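PDB 2Q1S: putative nucleotide sugar epimerase/ dehydratase from Bordetella bronchiseptica, which binds NAD(H) in a Rossmann fold and probably acts as a nucleotide-sugar epimerase or dehydratase in the biosynthesis of the lipopolysaccharide O-antigen. Local coordinates for residues Asn126-Thr129 and Thr130-Tyr134; Glu135-Lys138 and His139-Arg142; His175-Ser179 and Pro180-Ser184; Pro328-Ala331 and Arg332-Gly336. All coordinates share one frame; numbering follows the deposited sequence.

Interaction 1 of 4, residues Asn126-Thr129 and Thr130-Tyr134; sequences NTLT and TLKLY
The backbone carbonyls of T127, L128 and T129 face the amides of T130-L133 as helix 128-137 begins. The first turn is loose: T127 O receives only weak bonds from T130 N and L131 N, whereas K132 N reaches L128 O at 2.9 Å, and L133 N bonds T129 O at 3.0 Å. L128 and K132 meet one turn apart on the same flank. With CG swung away from its own backbone N (chi1 -177°), L128 brings CG to 3.6 Å from K132 CD, and its CD1 lies 3.7 Å from K132 CG. The lysine suits this place because its methylenes pack on leucine while the bend at chi3 lets NZ leave for a salt bridge with D90. A water bridges N126 O (2.6 Å) and T130 OG1 (2.7 Å); that hydroxyl also bonds H105. T127 OG1 pairs with S184 on helix 180-199, and H123 of the second subunit packs against L128. The chemistry is thus divided: short threonine hydroxyls and a water meet polar needs in the buried start of the helix, while aliphatic carbon lines the flank toward the other subunit, and T129 touches the dinucleotide.

Interaction 2 of 4, residues Glu135-Lys138 and His139-Arg142; sequences ERLK and HFKR
F140 sets the CE1 corner of its ring over the centre of the R136 guanidinium, with F140 CE1 3.9 Å from R136 CZ. The ring stands nearly upright on the guanidinium face, the planes 77° apart, so this is not a flat stack; the arginine NH2 is held by the carbonyl of L96. One face of the phenylalanine lies over R136 O near the rim, and L137 CD2 packs 3.7 Å from F140 CD2, which makes a broad aromatic side chain a fitting lid for the last turn. The backbone folds back by F140 N bonding L137 O at 2.9 Å, with the N-H above the carbonyl plane. R136 O, passed over by this turn, accepts a hydrogen bond from a water that in turn accepts from H139 N. Alongside, K138 sends CG over the centre of the H139 imidazole, 3.8 Å from the centroid, a CH-pi contact. Its chi1 of 71° and extended chain then carry K138 NZ to E135 OE1 at 2.8 Å, a salt bridge in which OE1 also bonds Y195. Residues L137 to F140 form a type I beta turn, by which helix 128-137 gives way to the loop leading into strand 145-151, an alpha-to-beta connection of the Rossmann fold.

Interaction 3 of 4, residues His175-Ser179 and Pro180-Ser184; sequences HNNDS and PYSMS. With NAI (1,4-dihydronicotinamide adenine dinucleotide), chain B.
N177 is where the loop first meets the helix that follows: its CB rests 3.8 Å from M183 CG, while its amide ND2 turns back to the carbonyl of S173. D178 comes next, and its carboxylate skirts the neighbouring serine, OD1 standing 3.5 Å from S182 CB. S179 then makes the decisive contacts as N-cap of helix 180-199. With chi1 at 61°, its hydroxyl lies between backbone N and carbonyl carbon, where S179 OG accepts from S182 N at 3.0 Å (157°); the same oxygen bonds N112. Serine suits the post because a short hydroxyl can replace the carbonyl that a preceding turn would have supplied. S179 O accepts from M183 N at 3.2 Å and, in the one of two S182 conformers described here, also from S182 OG at 2.7 Å, in the carbonyl plane on a lone pair. P180 fits the first helical position, where no amide hydrogen is needed within the helix. Next to it, a chi1 of 177° turns the Y181 ring outward from the first turn, opposite its own amide nitrogen, and Y181 OH meets O2D of the nicotinamide ribose at 2.6 Å in a hydrogen bond. Y181 and K185, which also bonds the cofactor, form the YxxxK pair of short-chain dehydrogenases/reductases, in which the tyrosine is typically the catalytic acid-base. Around this helix start, S115 of helix 112-117 bonds Y181 N, helix 119-126 packs on P180 and S184, and Y194 of the second subunit lies against P180 and M183.

Interaction 4 of 4, residues Pro328-Ala331 and Arg332-Gly336; sequences PEKA and RRELG
E329 and R332 form the salt bridge of this helix, E329 OE2 lying 2.6 Å from R332 NH1. The carboxylate approaches the edge of the guanidinium with the two planes only 17° apart, and both side chains run the same way; bends at chi2 of the glutamate and chi3 of the arginine bring the ends together. P328 CG stands 4.0 Å from R332 NH1. On another flank K330, extended, crosses E334 at an angle, its CE 3.7 Å from E334 OE2, while K330 CG lies 3.8 Å from R333 NH2. These polar ends are fixed from outside: K330 NZ by the carbonyl of V282 and by a cation-pi contact with Y283, R333 by E167, and E334 by the hydroxyl of Y283. Small A331 and branched L335 form the inward side, A331 CB 4.1 Å from L335 CD1, with L335 packed on A272 and D276 of helix 263-276. Beneath all this run the i to i+4 backbone bonds, of which E334 N to K330 O is short at 2.7 Å and nearly straight (173°). G336 leaves helical geometry with positive phi (64°), a conformation glycine adopts readily. The whole is a short amphipathic helix, its L335 set against helix 263-276 and its K330 and E334 tied to strand 281-284.

In the fold
Interactions 1 and 2 follow one another on helix 128-137, their centres 14 Å apart, the first at its start and the second where it runs into the loop before strand 145-151. Interaction 3 comes later, at the start of helix 180-199, with its centre 17 Å from that of interaction 1; the two touch directly, N126 and T127 meeting Y181 and S184. All three reach the second subunit, and helices 128-137 and 180-199 thus contribute both to the cofactor pocket and to the dimer contact. Interaction 4 comes last in the chain, on helix 329-335, its centre 27 to 28 Å from the other three and away from the cofactor site.

Interaction 1 of 4, residues Asn126-Thr129 and Thr130-Tyr134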
loop_
_atom_site.group_PDB
_atom_site.type_symbol
_atom_site.label_atom_id
_atom_site.label_comp_id
_atom_site.label_asym_id
_atom_site.label_seq_id
_atom_site.Cartn_x
_atom_site.Cartn_y
_atom_site.Cartn_z
ATOM N N ASN A 126 7.862 -7.359 0.789
ATOM C CA ASN A 126 6.601 -7.462 1.515
ATOM C C ASN A 126 5.407 -6.798 0.787
ATOM O O ASN A 126 4.273 -7.204 0.978
ATOM C CB ASN A 126 6.786 -6.928 2.944
ATOM C CG ASN A 126 5.943 -7.642 3.982
ATOM O OD1 ASN A 126 5.184 -8.581 3.704
ATOM N ND2 ASN A 126 6.123 -7.214 5.225
ATOM N N THR A 127 5.682 -5.719 0.022
ATOM C CA THR A 127 4.608 -5.065 -0.715
ATOM C C THR A 127 4.751 -5.398 -2.196
ATOM O O THR A 127 3.781 -5.872 -2.830
ATOM C CB THR A 127 4.625 -3.527 -0.520
ATOM O OG1 THR A 127 4.236 -3.215 0.839
ATOM C CG2 THR A 127 3.611 -2.805 -1.436
ATOM N N LEU A 128 5.933 -5.151 -2.733
ATOM C CA LEU A 128 6.112 -5.314 -4.178
ATOM C C LEU A 128 6.011 -6.776 -4.596
ATOM O O LEU A 128 5.610 -7.073 -5.718
ATOM C CB LEU A 128 7.438 -4.672 -4.598
ATOM C CG LEU A 128 7.762 -4.681 -6.075
ATOM C CD1 LEU A 128 6.823 -3.721 -6.859
ATOM C CD2 LEU A 128 9.216 -4.316 -6.273
ATOM N N THR A 129 6.356 -7.653 -3.663
ATOM C CA THR A 129 6.240 -9.111 -3.906
ATOM C C THR A 129 4.802 -9.440 -4.357
ATOM O O THR A 129 4.594 -10.089 -5.398
ATOM C CB THR A 129 6.504 -9.840 -2.576
ATOM O OG1 THR A 129 5.814 -9.134 -1.522
ATOM C CG2 THR A 129 7.971 -9.920 -2.289
ATOM N N THR A 130 3.804 -9.013 -3.592
ATOM C CA THR A 130 2.418 -9.321 -3.900
ATOM C C THR A 130 1.974 -8.733 -5.235
ATOM O O THR A 130 1.327 -9.408 -6.060
ATOM C CB THR A 130 1.511 -8.835 -2.770
ATOM O OG1 THR A 130 2.019 -9.371 -1.537
ATOM C CG2 THR A 130 0.069 -9.303 -2.992
ATOM N N LEU A 131 2.297 -7.455 -5.451
ATOM C CA LEU A 131 1.866 -6.779 -6.676
ATOM C C LEU A 131 2.466 -7.477 -7.920
ATOM O O LEU A 131 1.724 -7.736 -8.884
ATOM C CB LEU A 131 2.323 -5.297 -6.606
ATOM C CG LEU A 131 1.858 -4.543 -7.854
ATOM C CD1 LEU A 131 0.340 -4.557 -8.003
ATOM C CD2 LEU A 131 2.415 -3.099 -7.764
ATOM N N LYS A 132 3.772 -7.712 -7.927
ATOM C CA LYS A 132 4.414 -8.291 -9.111
ATOM C C LYS A 132 3.933 -9.729 -9.343
ATOM O O LYS A 132 3.745 -10.141 -10.487
ATOM C CB LYS A 132 5.921 -8.205 -9.038
ATOM C CG LYS A 132 6.378 -6.727 -9.023
ATOM C CD LYS A 132 7.884 -6.588 -9.162
ATOM C CE LYS A 132 8.425 -6.829 -10.577
ATOM N NZ LYS A 132 9.889 -6.592 -10.690
ATOM N N LEU A 133 3.723 -10.460 -8.256
ATOM C CA LEU A 133 3.208 -11.824 -8.399
ATOM C C LEU A 133 1.843 -11.786 -9.041
ATOM O O LEU A 133 1.565 -12.495 -10.042
ATOM C CB LEU A 133 3.175 -12.495 -7.015
ATOM C CG LEU A 133 2.560 -13.918 -7.072
ATOM C CD1 LEU A 133 3.362 -14.924 -7.899
ATOM C CD2 LEU A 133 2.349 -14.416 -5.660
ATOM N N TYR A 134 0.924 -11.000 -8.480
ATOM C CA TYR A 134 -0.445 -10.943 -8.966
ATOM C C TYR A 134 -0.496 -10.459 -10.414
ATOM O O TYR A 134 -1.288 -10.949 -11.236
ATOM C CB TYR A 134 -1.265 -10.036 -8.067
ATOM C CG TYR A 134 -1.633 -10.648 -6.723
ATOM C CD1 TYR A 134 -1.137 -11.921 -6.329
ATOM C CD2 TYR A 134 -2.466 -9.962 -5.840
ATOM C CE1 TYR A 134 -1.518 -12.478 -5.117
ATOM C CE2 TYR A 134 -2.835 -10.483 -4.616
ATOM C CZ TYR A 134 -2.346 -11.745 -4.239
ATOM O OH TYR A 134 -2.725 -12.280 -3.020
HETATM O O HOH W 1 1.711 -7.662 0.555
#

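Interaction 2 of 4, residues Glu135-Lys138 and His139-Arg142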
loop_
_atom_site.group_PDB
_atom_site.type_symbol
_atom_site.label_atom_id
_atom_site.label_comp_id
_atom_site.label_asym_id
_atom_site.label_seq_id
_atom_site.Cartn_x
_atom_site.Cartn_y
_atom_site.Cartn_z
ATOM N N GLU A 135 0.364 -9.493 -10.743
ATOM C CA GLU A 135 0.411 -8.966 -12.109
ATOM C C GLU A 135 0.785 -10.055 -13.122
ATOM O O GLU A 135 0.250 -10.097 -14.233
ATOM C CB GLU A 135 1.388 -7.786 -12.174
ATOM C CG GLU A 135 1.463 -7.077 -13.517
ATOM C CD GLU A 135 0.169 -6.397 -13.980
ATOM O OE1 GLU A 135 -0.865 -6.287 -13.262
ATOM O OE2 GLU A 135 0.186 -6.009 -15.171
ATOM N N ARG A 136 1.699 -10.925 -12.725
ATOM C CA ARG A 136 2.072 -12.073 -13.558
ATOM C C ARG A 136 0.970 -13.135 -13.650
ATOM O O ARG A 136 0.764 -13.702 -14.752
ATOM C CB ARG A 136 3.376 -12.705 -13.106
ATOM C CG ARG A 136 3.859 -13.854 -14.038
ATOM C CD ARG A 136 4.002 -13.415 -15.491
ATOM N NE ARG A 136 4.389 -14.553 -16.346
ATOM C CZ ARG A 136 3.887 -14.772 -17.558
ATOM N NH1 ARG A 136 3.019 -13.919 -18.087
ATOM N NH2 ARG A 136 4.282 -15.829 -18.264
ATOM N N LEU A 137 0.305 -13.411 -12.524
ATOM C CA LEU A 137 -0.718 -14.470 -12.459
ATOM C C LEU A 137 -2.036 -14.069 -13.106
ATOM O O LEU A 137 -2.878 -14.941 -13.351
ATOM C CB LEU A 137 -0.973 -14.922 -11.029
ATOM C CG LEU A 137 0.153 -15.513 -10.188
ATOM C CD1 LEU A 137 -0.383 -15.764 -8.809
ATOM C CD2 LEU A 137 0.714 -16.811 -10.831
ATOM N N LYS A 138 -2.235 -12.783 -13.432
ATOM C CA LYS A 138 -3.607 -12.286 -13.627
ATOM C C LYS A 138 -4.352 -12.862 -14.800
ATOM O O LYS A 138 -5.575 -12.791 -14.785
ATOM C CB LYS A 138 -3.698 -10.758 -13.705
ATOM C CG LYS A 138 -3.151 -10.091 -14.957
ATOM C CD LYS A 138 -3.148 -8.581 -14.665
ATOM C CE LYS A 138 -2.846 -7.628 -15.793
ATOM N NZ LYS A 138 -2.798 -6.184 -15.224
ATOM N N HIS A 139 -3.624 -13.355 -15.804
ATOM C CA HIS A 139 -4.265 -13.932 -16.988
ATOM C C HIS A 139 -4.100 -15.454 -17.040
ATOM O O HIS A 139 -4.528 -16.088 -18.009
ATOM C CB HIS A 139 -3.801 -13.271 -18.309
ATOM C CG HIS A 139 -4.140 -11.812 -18.408
ATOM N ND1 HIS A 139 -5.392 -11.318 -18.098
ATOM C CD2 HIS A 139 -3.390 -10.745 -18.764
ATOM C CE1 HIS A 139 -5.396 -10.008 -18.267
ATOM N NE2 HIS A 139 -4.190 -9.630 -18.654
ATOM N N PHE A 140 -3.510 -16.045 -15.997
ATOM C CA PHE A 140 -3.409 -17.519 -15.928
ATOM C C PHE A 140 -4.788 -18.170 -15.735
ATOM O O PHE A 140 -5.637 -17.698 -14.952
ATOM C CB PHE A 140 -2.506 -17.955 -14.777
ATOM C CG PHE A 140 -1.021 -17.794 -15.039
ATOM C CD1 PHE A 140 -0.559 -17.059 -16.126
ATOM C CD2 PHE A 140 -0.088 -18.352 -14.146
ATOM C CE1 PHE A 140 0.823 -16.922 -16.345
ATOM C CE2 PHE A 140 1.247 -18.222 -14.343
ATOM C CZ PHE A 140 1.717 -17.506 -15.438
ATOM N N LYS A 141 -4.978 -19.283 -16.422
ATOM C CA LYS A 141 -6.285 -19.904 -16.546
ATOM C C LYS A 141 -6.405 -21.231 -15.783
ATOM O O LYS A 141 -7.511 -21.650 -15.454
ATOM C CB LYS A 141 -6.618 -20.137 -18.039
ATOM C CG LYS A 141 -6.843 -18.842 -18.868
ATOM C CD LYS A 141 -8.102 -18.142 -18.351
ATOM C CE LYS A 141 -8.569 -16.983 -19.209
ATOM N NZ LYS A 141 -7.717 -15.806 -19.036
ATOM N N ARG A 142 -5.271 -21.856 -15.491
ATOM C CA ARG A 142 -5.269 -23.131 -14.760
ATOM C C ARG A 142 -5.447 -22.885 -13.254
ATOM O O ARG A 142 -5.804 -23.797 -12.528
ATOM C CB ARG A 142 -3.957 -23.878 -15.012
ATOM C CG ARG A 142 -3.967 -25.280 -14.431
ATOM C CD ARG A 142 -2.819 -26.144 -14.927
ATOM N NE ARG A 142 -2.645 -27.308 -14.053
ATOM C CZ ARG A 142 -1.718 -28.244 -14.186
ATOM N NH1 ARG A 142 -0.925 -28.272 -15.252
ATOM N NH2 ARG A 142 -1.632 -29.202 -13.276
HETATM O O HOH W 2 -0.961 -13.367 -16.857
HETATM O O HOH W 3 -7.872 -12.376 -16.455
#

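Interaction 3 of 4, residues His175-Ser179 and Pro180-Ser184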
loop_
_atom_site.group_PDB
_atom_site.type_symbol
_atom_site.label_atom_id
_atom_site.label_comp_id
_atom_site.label_asym_id
_atom_site.label_seq_id
_atom_site.Cartn_x
_atom_site.Cartn_y
_atom_site.Cartn_z
ATOM N N HIS A 175 -4.702 4.382 11.170
ATOM C CA HIS A 175 -3.979 4.445 12.432
ATOM C C HIS A 175 -3.709 3.082 13.046
ATOM O O HIS A 175 -4.311 2.065 12.659
ATOM C CB HIS A 175 -4.744 5.329 13.416
ATOM C CG HIS A 175 -4.968 6.711 12.894
ATOM N ND1 HIS A 175 -4.013 7.703 12.990
ATOM C CD2 HIS A 175 -6.000 7.247 12.200
ATOM C CE1 HIS A 175 -4.462 8.803 12.408
ATOM N NE2 HIS A 175 -5.669 8.555 11.925
ATOM N N ASN A 176 -2.761 3.072 13.978
ATOM C CA ASN A 176 -2.412 1.862 14.715
ATOM C C ASN A 176 -1.830 0.767 13.832
ATOM O O ASN A 176 -1.944 -0.423 14.137
ATOM C CB ASN A 176 -3.611 1.340 15.526
ATOM C CG ASN A 176 -4.153 2.381 16.489
ATOM O OD1 ASN A 176 -3.391 3.158 17.079
ATOM N ND2 ASN A 176 -5.473 2.403 16.654
ATOM N N ASN A 177 -1.197 1.185 12.742
ATOM C CA ASN A 177 -0.337 0.297 11.989
ATOM C C ASN A 177 1.065 0.627 12.449
ATOM O O ASN A 177 1.651 1.663 12.103
ATOM C CB ASN A 177 -0.530 0.488 10.498
ATOM C CG ASN A 177 -1.989 0.441 10.119
ATOM O OD1 ASN A 177 -2.694 -0.539 10.415
ATOM N ND2 ASN A 177 -2.471 1.523 9.532
ATOM N N ASP A 178 1.573 -0.258 13.297
ATOM C CA ASP A 178 2.743 0.045 14.080
ATOM C C ASP A 178 4.055 -0.018 13.286
ATOM O O ASP A 178 5.076 0.437 13.783
ATOM C CB ASP A 178 2.834 -0.970 15.227
ATOM C CG ASP A 178 3.092 -2.391 14.720
ATOM O OD1 ASP A 178 2.400 -2.836 13.764
ATOM O OD2 ASP A 178 4.017 -3.064 15.245
ATOM N N SER A 179 4.028 -0.611 12.089
ATOM C CA SER A 179 5.270 -0.895 11.367
ATOM C C SER A 179 4.998 -0.910 9.889
ATOM O O SER A 179 3.871 -1.136 9.462
ATOM C CB SER A 179 5.820 -2.262 11.780
ATOM O OG SER A 179 4.902 -3.293 11.466
ATOM N N PRO A 180 6.070 -0.734 9.089
ATOM C CA PRO A 180 5.919 -0.971 7.643
ATOM C C PRO A 180 5.453 -2.384 7.321
ATOM O O PRO A 180 4.703 -2.581 6.404
ATOM C CB PRO A 180 7.331 -0.643 7.100
ATOM C CG PRO A 180 7.915 0.342 8.122
ATOM C CD PRO A 180 7.415 -0.225 9.445
ATOM N N TYR A 181 5.921 -3.376 8.087
ATOM C CA TYR A 181 5.394 -4.724 7.960
ATOM C C TYR A 181 3.888 -4.752 8.024
ATOM O O TYR A 181 3.243 -5.381 7.191
ATOM C CB TYR A 181 5.967 -5.587 9.107
ATOM C CG TYR A 181 5.443 -7.015 9.130
ATOM C CD1 TYR A 181 4.280 -7.349 9.796
ATOM C CD2 TYR A 181 6.194 -8.047 8.549
ATOM C CE1 TYR A 181 3.828 -8.639 9.837
ATOM C CE2 TYR A 181 5.733 -9.356 8.580
ATOM C CZ TYR A 181 4.551 -9.619 9.222
ATOM O OH TYR A 181 4.115 -10.935 9.281
ATOM N N SER A 182 3.306 -4.132 9.037
ATOM C CA SER A 182 1.847 -4.193 9.194
ATOM C C SER A 182 1.133 -3.562 7.981
ATOM O O SER A 182 0.104 -4.060 7.505
ATOM C CB SER A 182 1.409 -3.537 10.512
ATOM O OG SER A 182 1.621 -2.130 10.523
ATOM N N MET A 183 1.710 -2.464 7.492
ATOM C CA MET A 183 1.136 -1.801 6.310
ATOM C C MET A 183 1.258 -2.700 5.088
ATOM O O MET A 183 0.327 -2.856 4.332
ATOM C CB MET A 183 1.823 -0.452 6.080
ATOM C CG MET A 183 1.477 0.519 7.219
ATOM S SD MET A 183 2.042 2.226 6.857
ATOM C CE MET A 183 3.833 2.015 6.860
ATOM N N SER A 184 2.433 -3.275 4.884
ATOM C CA SER A 184 2.599 -4.198 3.736
ATOM C C SER A 184 1.600 -5.346 3.766
ATOM O O SER A 184 1.049 -5.736 2.717
ATOM C CB SER A 184 3.987 -4.791 3.775
ATOM O OG SER A 184 4.948 -3.843 3.332
HETATM P PA NAI B . 9.300 -16.551 7.422
HETATM O O1A NAI B . 10.158 -15.338 7.448
HETATM O O2A NAI B . 9.857 -17.874 7.998
HETATM O O5B NAI B . 8.746 -16.834 6.008
HETATM C C5B NAI B . 8.733 -15.893 4.929
HETATM C C4B NAI B . 9.529 -16.417 3.747
HETATM O O4B NAI B . 9.522 -15.432 2.720
HETATM C C3B NAI B . 11.010 -16.673 4.132
HETATM O O3B NAI B . 11.393 -18.001 3.736
HETATM C C2B NAI B . 11.761 -15.656 3.284
HETATM O O2B NAI B . 13.096 -16.026 2.823
HETATM C C1B NAI B . 10.820 -15.487 2.089
HETATM N N9A NAI B . 11.036 -14.282 1.307
HETATM C C8A NAI B . 11.348 -13.035 1.775
HETATM N N7A NAI B . 11.419 -12.188 0.746
HETATM C C5A NAI B . 11.143 -12.852 -0.413
HETATM C C6A NAI B . 11.058 -12.545 -1.847
HETATM N N6A NAI B . 11.272 -11.321 -2.343
HETATM N N1A NAI B . 10.740 -13.539 -2.733
HETATM C C2A NAI B . 10.526 -14.793 -2.250
HETATM N N3A NAI B . 10.571 -15.178 -0.964
HETATM C C4A NAI B . 10.869 -14.248 0.011
HETATM O O3 NAI B . 8.022 -16.125 8.283
HETATM P PN NAI B . 6.632 -16.930 8.536
HETATM O O1N NAI B . 6.232 -16.763 9.916
HETATM O O2N NAI B . 6.797 -18.271 7.867
HETATM O O5D NAI B . 5.619 -16.084 7.565
HETATM C C5D NAI B . 4.904 -16.702 6.481
HETATM C C4D NAI B . 3.742 -15.775 6.120
HETATM O O4D NAI B . 2.842 -15.732 7.202
HETATM C C3D NAI B . 4.177 -14.320 5.943
HETATM O O3D NAI B . 3.455 -13.794 4.821
HETATM C C2D NAI B . 3.788 -13.659 7.230
HETATM O O2D NAI B . 3.553 -12.237 7.048
HETATM C C1D NAI B . 2.517 -14.379 7.584
HETATM N N1N NAI B . 2.189 -14.337 8.985
HETATM C C2N NAI B . 2.878 -15.061 9.928
HETATM C C3N NAI B . 2.516 -15.017 11.271
HETATM C C7N NAI B . 3.278 -15.800 12.335
HETATM O O7N NAI B . 2.893 -15.731 13.490
HETATM N N7N NAI B . 4.326 -16.555 11.916
HETATM C C4N NAI B . 1.383 -14.262 11.679
HETATM C C5N NAI B . 0.669 -13.555 10.669
HETATM C C6N NAI B . 1.076 -13.643 9.338
#

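Interaction 4 of 4, residues Pro328-Ala331 and Arg332-Gly336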
loop_
_atom_site.group_PDB
_atom_site.type_symbol
_atom_site.label_atom_id
_atom_site.label_comp_id
_atom_site.label_asym_id
_atom_site.label_seq_id
_atom_site.Cartn_x
_atom_site.Cartn_y
_atom_site.Cartn_z
ATOM N N PRO A 328 -12.755 -17.832 14.749
ATOM C CA PRO A 328 -12.569 -18.953 13.842
ATOM C C PRO A 328 -13.875 -19.468 13.206
ATOM O O PRO A 328 -13.854 -20.481 12.514
ATOM C CB PRO A 328 -11.980 -20.031 14.763
ATOM C CG PRO A 328 -12.608 -19.767 16.084
ATOM C CD PRO A 328 -12.833 -18.276 16.159
ATOM N N GLU A 329 -15.006 -18.802 13.450
ATOM C CA GLU A 329 -16.305 -19.371 13.048
ATOM C C GLU A 329 -16.536 -19.465 11.527
ATOM O O GLU A 329 -17.117 -20.427 11.014
ATOM C CB GLU A 329 -17.444 -18.634 13.735
ATOM C CG GLU A 329 -17.430 -18.885 15.228
ATOM C CD GLU A 329 -17.215 -20.377 15.561
ATOM O OE1 GLU A 329 -17.955 -21.222 14.978
ATOM O OE2 GLU A 329 -16.302 -20.688 16.393
ATOM N N LYS A 330 -16.093 -18.466 10.774
ATOM C CA LYS A 330 -16.332 -18.525 9.340
ATOM C C LYS A 330 -15.647 -19.743 8.671
ATOM O O LYS A 330 -16.365 -20.631 8.037
ATOM C CB LYS A 330 -15.921 -17.210 8.680
ATOM C CG LYS A 330 -16.205 -17.204 7.185
ATOM C CD LYS A 330 -15.845 -15.782 6.661
ATOM C CE LYS A 330 -15.862 -15.747 5.136
ATOM N NZ LYS A 330 -15.493 -14.336 4.731
ATOM N N ALA A 331 -14.295 -19.862 8.884
ATOM C CA ALA A 331 -13.593 -21.092 8.472
ATOM C C ALA A 331 -14.236 -22.406 8.979
ATOM O O ALA A 331 -14.251 -23.402 8.270
ATOM C CB ALA A 331 -12.156 -21.010 8.936
ATOM N N ARG A 332 -14.776 -22.428 10.214
ATOM C CA ARG A 332 -15.372 -23.675 10.661
ATOM C C ARG A 332 -16.572 -24.002 9.766
ATOM O O ARG A 332 -16.776 -25.216 9.413
ATOM C CB ARG A 332 -15.789 -23.538 12.130
ATOM C CG ARG A 332 -16.456 -24.760 12.768
ATOM C CD ARG A 332 -16.720 -24.480 14.248
ATOM N NE ARG A 332 -15.551 -24.941 15.022
ATOM C CZ ARG A 332 -14.779 -24.187 15.822
ATOM N NH1 ARG A 332 -15.044 -22.901 16.007
ATOM N NH2 ARG A 332 -13.743 -24.747 16.473
ATOM N N ARG A 333 -17.421 -22.962 9.514
ATOM C CA ARG A 333 -18.732 -23.153 8.885
ATOM C C ARG A 333 -18.582 -23.410 7.387
ATOM O O ARG A 333 -19.204 -24.325 6.832
ATOM C CB ARG A 333 -19.611 -21.922 9.145
ATOM C CG ARG A 333 -20.990 -21.962 8.479
ATOM C CD ARG A 333 -21.769 -20.668 8.700
ATOM N NE ARG A 333 -21.039 -19.512 8.182
ATOM C CZ ARG A 333 -20.475 -18.561 8.934
ATOM N NH1 ARG A 333 -20.567 -18.592 10.266
ATOM N NH2 ARG A 333 -19.832 -17.563 8.341
ATOM N N GLU A 334 -17.750 -22.598 6.739
ATOM C CA GLU A 334 -17.598 -22.656 5.295
ATOM C C GLU A 334 -16.577 -23.676 4.818
ATOM O O GLU A 334 -16.711 -24.221 3.729
ATOM C CB GLU A 334 -17.184 -21.290 4.764
ATOM C CG GLU A 334 -18.291 -20.284 4.751
ATOM C CD GLU A 334 -17.928 -19.045 3.969
ATOM O OE1 GLU A 334 -17.004 -19.111 3.111
ATOM O OE2 GLU A 334 -18.588 -18.011 4.211
ATOM N N LEU A 335 -15.540 -23.911 5.616
ATOM C CA LEU A 335 -14.435 -24.742 5.173
ATOM C C LEU A 335 -14.341 -26.044 5.944
ATOM O O LEU A 335 -13.546 -26.918 5.591
ATOM C CB LEU A 335 -13.104 -23.977 5.320
ATOM C CG LEU A 335 -13.061 -22.555 4.753
ATOM C CD1 LEU A 335 -11.692 -21.953 4.997
ATOM C CD2 LEU A 335 -13.367 -22.531 3.259
ATOM N N GLY A 336 -15.137 -26.161 7.006
ATOM C CA GLY A 336 -15.025 -27.300 7.918
ATOM C C GLY A 336 -13.687 -27.350 8.640
ATOM O O GLY A 336 -13.267 -28.416 9.099
#